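Local coordinates for DNA polymerase (PDB 1XHX), which replicates the phage phi29 genome from a protein primer, polymerising DNA with strand displacement and high processivity, and carries a 3'-5' exonuclease for proofreading, at residues Glu486-Arg491 and Asp503-Glu508; Cys290-Lys295 and Lys317-Glu322. The protein carries 2 engineered substitutions. All coordinates share one frame; numbering follows the deposited sequence.

Contact 1: residues Glu486-Arg491 and Asp503-Glu508; sequences ESTFKR and DIYMKE
R491 and D503 make the charged part of this contact, a salt bridge in which NE of R491 lies 2.6 Å from OD2 of D503. The two side chains run side by side and point the same way. The carboxylate oxygen sits at the edge of the guanidinium, in its plane, and the N-H meets it at 166°. R491 starts with CG between its backbone N and carbonyl carbon (chi1 66°) and then runs extended to NE, which carries the guanidinium out along D503.

Three backbone bonds tie the two segments together. N of Y505 donates to O of T488 at 3.0 Å, almost straight. N of K490 reaches O of D503 at 2.9 Å, and N of D503 returns a bond to O of R491. F489 and I504 form an antiparallel non-hydrogen-bonded pair with their CA atoms 4.3 Å apart. A water accepts from N of T488, 2.9 Å away, and also lies close to O of Y505.

Among the uncharged side chains, Y505 does most of the touching. K490 crosses its phenol at about a right angle, CB coming to 3.6 Å from CZ of Y505, while CG2 of T488 packs against CD1 at the other end of the ring. The Y505 hydroxyl is taken by E244, and Y521 meets the ring edge-to-face. Within the F489-I504 pair, CD1 of I504 lies 3.9 Å from CB of F489.

The axes of 486-489 and 503-508 make 113°. Strand 483-489 edges the antiparallel palm sheet beside strand 245-250, which carries D249, a ligand of the catalytic magnesium. The chain then turns at K490, and strand 491-496 pairs with strand 499-509 in the neighbouring sheet, where 499-509 also pairs with 512-515 and 523-530.

Contact 2: residues Cys290-Lys295 and Lys317-Glu322; sequences CEFELK and KSSGGE
K317, S319 and F292 are the residues most covered by this contact, and S319 reaches F292 through both its backbone and its side chain. Its OG takes the N-H of F292 at 2.9 Å, where a regular strand partner would have offered a carbonyl. N of S319 in turn donates to O of F292 at 3.2 Å, tilted 23° from the carbonyl plane. With OG between the backbone N and carbonyl carbon (chi1 41°), the hydroxyl is turned to the strand while CB stays over the F292 ring, a CH-pi contact nearly above the centroid. N of S319 lies over a face too, offset toward the rim. Y340 also meets this ring, close to perpendicular.

K317 contributes mainly its carbonyl: O accepts from N of L294 at 2.7 Å, nearly along the C=O axis. Its CG passes 4.2 Å from CD2 of L294, the two side chains crossing obliquely.

F292 O is also approached by CA of S318, 3.1 Å away. At the far end a water joins OE2 of E291, OG of S319 and N of G321, while the other carboxylate oxygen of E291 is bonded to N344.

The result is a single beta bridge, E293 with S318, running into a probable ST turn at S318 and a type I' turn from S319 to E322. This loop of the polymerisation region, away from the annotated sites, lies against the end of strand 283-294.

How the contacts relate
Both contacts belong to the part of the chain that carries initiation and polymerisation. From the N terminus, contact 2 comes first: strand 283-294 ends, the chain makes a loop without helix or strand, and 317-322 brings it back to that strand before strand 324-329 starts. Some 160 residues later contact 1 closes a shorter excursion, made almost wholly of strand, as 503-508 returns to 486-491. The two closures follow in series and neither nest nor cross. The centres of contact 1 and contact 2 are about 39 Å apart, and the nearest atoms of contact 1 and contact 2 about 21 Å apart. Contact 2 fastens a loop to its own sheet, whereas contact 1 joins two antiparallel sheets.

Contact 1: residues Glu486-Arg491 and Asp503-Glu508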
loop_
_atom_site.group_PDB
_atom_site.type_symbol
_atom_site.label_atom_id
_atom_site.label_comp_id
_atom_site.label_asym_id
_atom_site.label_seq_id
_atom_site.Cartn_x
_atom_site.Cartn_y
_atom_site.Cartn_z
ATOM N N GLU A 486 -7.491 -9.553 18.959
ATOM C CA GLU A 486 -7.384 -8.111 18.880
ATOM C C GLU A 486 -8.466 -7.328 19.605
ATOM O O GLU A 486 -8.177 -6.323 20.248
ATOM C CB GLU A 486 -7.340 -7.674 17.410
ATOM C CG GLU A 486 -7.206 -6.168 17.221
ATOM C CD GLU A 486 -7.102 -5.760 15.764
ATOM O OE1 GLU A 486 -8.054 -6.029 14.997
ATOM O OE2 GLU A 486 -6.066 -5.167 15.385
ATOM N N SER A 487 -9.712 -7.772 19.496
ATOM C CA SER A 487 -10.795 -7.048 20.147
ATOM C C SER A 487 -12.070 -7.862 20.298
ATOM O O SER A 487 -12.224 -8.937 19.705
ATOM C CB SER A 487 -11.097 -5.769 19.373
ATOM O OG SER A 487 -11.570 -6.071 18.072
ATOM N N THR A 488 -12.976 -7.333 21.113
ATOM C CA THR A 488 -14.257 -7.965 21.384
ATOM C C THR A 488 -15.318 -6.879 21.299
ATOM O O THR A 488 -15.172 -5.822 21.911
ATOM C CB THR A 488 -14.278 -8.579 22.794
ATOM O OG1 THR A 488 -13.206 -9.519 22.915
ATOM C CG2 THR A 488 -15.604 -9.294 23.053
ATOM N N PHE A 489 -16.378 -7.130 20.542
ATOM C CA PHE A 489 -17.427 -6.136 20.393
ATOM C C PHE A 489 -18.773 -6.596 20.941
ATOM O O PHE A 489 -19.075 -7.791 20.979
ATOM C CB PHE A 489 -17.548 -5.706 18.923
ATOM C CG PHE A 489 -17.808 -6.840 17.966
ATOM C CD1 PHE A 489 -19.089 -7.377 17.825
ATOM C CD2 PHE A 489 -16.782 -7.346 17.172
ATOM C CE1 PHE A 489 -19.343 -8.401 16.895
ATOM C CE2 PHE A 489 -17.025 -8.366 16.245
ATOM C CZ PHE A 489 -18.307 -8.893 16.107
ATOM N N LYS A 490 -19.560 -5.620 21.376
ATOM C CA LYS A 490 -20.872 -5.834 21.966
ATOM C C LYS A 490 -21.931 -5.919 20.877
ATOM O O LYS A 490 -22.981 -6.529 21.064
ATOM C CB LYS A 490 -21.176 -4.683 22.932
ATOM C CG LYS A 490 -22.473 -4.812 23.705
ATOM C CD LYS A 490 -22.666 -3.608 24.620
ATOM C CE LYS A 490 -23.919 -3.742 25.479
ATOM N NZ LYS A 490 -23.861 -4.920 26.402
ATOM N N ARG A 491 -21.650 -5.286 19.743
ATOM C CA ARG A 491 -22.557 -5.322 18.607
ATOM C C ARG A 491 -21.871 -4.770 17.370
ATOM O O ARG A 491 -20.924 -3.987 17.464
ATOM C CB ARG A 491 -23.829 -4.537 18.893
ATOM C CG ARG A 491 -23.635 -3.057 19.056
ATOM C CD ARG A 491 -24.980 -2.363 18.971
ATOM N NE ARG A 491 -24.870 -0.935 19.231
ATOM C CZ ARG A 491 -25.851 -0.064 19.032
ATOM N NH1 ARG A 491 -27.021 -0.478 18.562
ATOM N NH2 ARG A 491 -25.659 1.219 19.307
ATOM N N ASP A 503 -19.028 -1.765 18.178
ATOM C CA ASP A 503 -18.988 -1.101 19.472
ATOM C C ASP A 503 -18.013 -1.951 20.270
ATOM O O ASP A 503 -18.389 -2.972 20.837
ATOM C CB ASP A 503 -20.358 -1.101 20.167
ATOM C CG ASP A 503 -21.231 0.075 19.754
ATOM O OD1 ASP A 503 -20.680 1.148 19.421
ATOM O OD2 ASP A 503 -22.471 -0.067 19.784
ATOM N N ILE A 504 -16.755 -1.533 20.291
ATOM C CA ILE A 504 -15.700 -2.276 20.970
ATOM C C ILE A 504 -15.624 -2.066 22.481
ATOM O O ILE A 504 -15.698 -0.937 22.967
ATOM C CB ILE A 504 -14.326 -1.901 20.373
ATOM C CG1 ILE A 504 -14.388 -1.971 18.846
ATOM C CG2 ILE A 504 -13.224 -2.803 20.922
ATOM C CD1 ILE A 504 -14.522 -3.375 18.293
ATOM N N TYR A 505 -15.474 -3.159 23.223
ATOM C CA TYR A 505 -15.330 -3.070 24.670
ATOM C C TYR A 505 -13.957 -2.461 24.944
ATOM O O TYR A 505 -12.950 -2.977 24.458
ATOM C CB TYR A 505 -15.371 -4.454 25.320
ATOM C CG TYR A 505 -16.722 -5.118 25.345
ATOM C CD1 TYR A 505 -17.051 -6.111 24.420
ATOM C CD2 TYR A 505 -17.671 -4.774 26.314
ATOM C CE1 TYR A 505 -18.288 -6.745 24.457
ATOM C CE2 TYR A 505 -18.908 -5.399 26.358
ATOM C CZ TYR A 505 -19.213 -6.383 25.428
ATOM O OH TYR A 505 -20.448 -6.989 25.459
ATOM N N MET A 506 -13.913 -1.380 25.720
ATOM C CA MET A 506 -12.645 -0.726 26.047
ATOM C C MET A 506 -12.473 -0.595 27.564
ATOM O O MET A 506 -13.443 -0.391 28.295
ATOM C CB MET A 506 -12.590 0.672 25.417
ATOM C CG MET A 506 -12.794 0.724 23.904
ATOM S SD MET A 506 -11.493 -0.112 22.967
ATOM C CE MET A 506 -10.122 1.069 23.135
ATOM N N LYS A 507 -11.235 -0.716 28.030
ATOM C CA LYS A 507 -10.937 -0.582 29.449
ATOM C C LYS A 507 -9.750 0.359 29.656
ATOM O O LYS A 507 -8.851 0.434 28.817
ATOM C CB LYS A 507 -10.634 -1.949 30.069
ATOM C CG LYS A 507 -9.402 -2.628 29.517
ATOM C CD LYS A 507 -9.143 -3.941 30.228
ATOM C CE LYS A 507 -7.926 -4.645 29.653
ATOM N NZ LYS A 507 -7.694 -5.983 30.273
ATOM N N GLU A 508 -9.758 1.078 30.774
ATOM C CA GLU A 508 -8.690 2.019 31.098
ATOM C C GLU A 508 -7.505 1.353 31.780
ATOM O O GLU A 508 -7.671 0.600 32.737
ATOM C CB GLU A 508 -9.222 3.132 32.002
ATOM C CG GLU A 508 -10.129 4.129 31.299
ATOM C CD GLU A 508 -10.665 5.202 32.239
ATOM O OE1 GLU A 508 -9.977 5.521 33.234
ATOM O OE2 GLU A 508 -11.766 5.738 31.975
HETATM O O HOH W 1 -11.864 -5.289 22.802
#

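Contact 2: residues Cys290-Lys295 and Lys317-Glu322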
loop_
_atom_site.group_PDB
_atom_site.type_symbol
_atom_site.label_atom_id
_atom_site.label_comp_id
_atom_site.label_asym_id
_atom_site.label_seq_id
_atom_site.Cartn_x
_atom_site.Cartn_y
_atom_site.Cartn_z
ATOM N N CYS A 290 -11.754 -26.731 -15.783
ATOM C CA CYS A 290 -12.753 -27.559 -15.139
ATOM C C CYS A 290 -13.993 -26.797 -14.715
ATOM O O CYS A 290 -14.094 -25.576 -14.872
ATOM C CB CYS A 290 -12.159 -28.212 -13.883
ATOM S SG CYS A 290 -11.772 -27.030 -12.556
ATOM N N GLU A 291 -14.932 -27.555 -14.167
ATOM C CA GLU A 291 -16.139 -26.998 -13.597
ATOM C C GLU A 291 -16.033 -27.330 -12.109
ATOM O O GLU A 291 -15.381 -28.310 -11.735
ATOM C CB GLU A 291 -17.408 -27.587 -14.238
ATOM C CG GLU A 291 -17.595 -27.175 -15.690
ATOM C CD GLU A 291 -18.752 -27.881 -16.391
ATOM O OE1 GLU A 291 -18.547 -28.984 -16.944
ATOM O OE2 GLU A 291 -19.874 -27.331 -16.384
ATOM N N PHE A 292 -16.680 -26.540 -11.263
ATOM C CA PHE A 292 -16.605 -26.801 -9.833
ATOM C C PHE A 292 -17.897 -26.463 -9.098
ATOM O O PHE A 292 -18.705 -25.661 -9.571
ATOM C CB PHE A 292 -15.411 -26.044 -9.231
ATOM C CG PHE A 292 -15.391 -24.582 -9.571
ATOM C CD1 PHE A 292 -16.169 -23.679 -8.860
ATOM C CD2 PHE A 292 -14.606 -24.112 -10.613
ATOM C CE1 PHE A 292 -16.176 -22.330 -9.186
ATOM C CE2 PHE A 292 -14.604 -22.765 -10.948
ATOM C CZ PHE A 292 -15.389 -21.869 -10.230
ATOM N N GLU A 293 -18.081 -27.092 -7.940
ATOM C CA GLU A 293 -19.267 -26.892 -7.120
ATOM C C GLU A 293 -18.840 -26.838 -5.653
ATOM O O GLU A 293 -18.219 -27.768 -5.158
ATOM C CB GLU A 293 -20.230 -28.057 -7.344
ATOM C CG GLU A 293 -21.693 -27.767 -7.049
ATOM C CD GLU A 293 -22.262 -26.665 -7.929
ATOM O OE1 GLU A 293 -21.898 -26.597 -9.124
ATOM O OE2 GLU A 293 -23.088 -25.874 -7.429
ATOM N N LEU A 294 -19.175 -25.751 -4.960
ATOM C CA LEU A 294 -18.802 -25.591 -3.557
ATOM C C LEU A 294 -19.369 -26.688 -2.671
ATOM O O LEU A 294 -20.571 -26.946 -2.690
ATOM C CB LEU A 294 -19.266 -24.229 -3.038
ATOM C CG LEU A 294 -18.930 -23.889 -1.580
ATOM C CD1 LEU A 294 -17.428 -23.937 -1.372
ATOM C CD2 LEU A 294 -19.456 -22.498 -1.242
ATOM N N LYS A 295 -18.501 -27.333 -1.897
ATOM C CA LYS A 295 -18.929 -28.405 -0.999
ATOM C C LYS A 295 -19.720 -27.822 0.159
ATOM O O LYS A 295 -19.431 -26.728 0.628
ATOM C CB LYS A 295 -17.718 -29.172 -0.454
ATOM C CG LYS A 295 -16.992 -30.029 -1.485
ATOM C CD LYS A 295 -15.745 -30.662 -0.883
ATOM C CE LYS A 295 -15.129 -31.686 -1.823
ATOM N NZ LYS A 295 -13.817 -32.179 -1.337
ATOM N N LYS A 317 -19.388 -19.918 -6.014
ATOM C CA LYS A 317 -19.910 -21.123 -5.381
ATOM C C LYS A 317 -19.902 -22.252 -6.409
ATOM O O LYS A 317 -19.895 -23.434 -6.062
ATOM C CB LYS A 317 -21.334 -20.883 -4.870
ATOM C CG LYS A 317 -21.431 -19.811 -3.789
ATOM C CD LYS A 317 -22.856 -19.662 -3.261
ATOM C CE LYS A 317 -22.946 -18.592 -2.176
ATOM N NZ LYS A 317 -24.323 -18.466 -1.623
ATOM N N SER A 318 -19.899 -21.876 -7.681
ATOM C CA SER A 318 -19.868 -22.851 -8.763
ATOM C C SER A 318 -19.559 -22.133 -10.062
ATOM O O SER A 318 -19.798 -20.931 -10.183
ATOM C CB SER A 318 -21.213 -23.577 -8.885
ATOM O OG SER A 318 -21.969 -23.079 -9.975
ATOM N N SER A 319 -19.017 -22.878 -11.022
ATOM C CA SER A 319 -18.675 -22.331 -12.328
ATOM C C SER A 319 -19.955 -22.030 -13.113
ATOM O O SER A 319 -19.916 -21.516 -14.235
ATOM C CB SER A 319 -17.779 -23.316 -13.088
ATOM O OG SER A 319 -18.209 -24.657 -12.904
ATOM N N GLY A 320 -21.086 -22.366 -12.504
ATOM C CA GLY A 320 -22.385 -22.110 -13.099
ATOM C C GLY A 320 -22.606 -22.456 -14.559
ATOM O O GLY A 320 -23.009 -21.595 -15.343
ATOM N N GLY A 321 -22.348 -23.710 -14.920
ATOM C CA GLY A 321 -22.553 -24.140 -16.289
ATOM C C GLY A 321 -21.388 -23.975 -17.246
ATOM O O GLY A 321 -21.245 -24.761 -18.182
ATOM N N GLU A 322 -20.551 -22.967 -17.027
ATOM C CA GLU A 322 -19.420 -22.735 -17.917
ATOM C C GLU A 322 -18.073 -23.207 -17.376
ATOM O O GLU A 322 -17.860 -23.294 -16.166
ATOM C CB GLU A 322 -19.359 -21.255 -18.286
ATOM C CG GLU A 322 -19.622 -20.325 -17.124
ATOM C CD GLU A 322 -20.011 -18.936 -17.579
ATOM O OE1 GLU A 322 -19.329 -18.392 -18.476
ATOM O OE2 GLU A 322 -20.995 -18.388 -17.037
HETATM O O HOH W 2 -20.417 -25.415 -13.929
#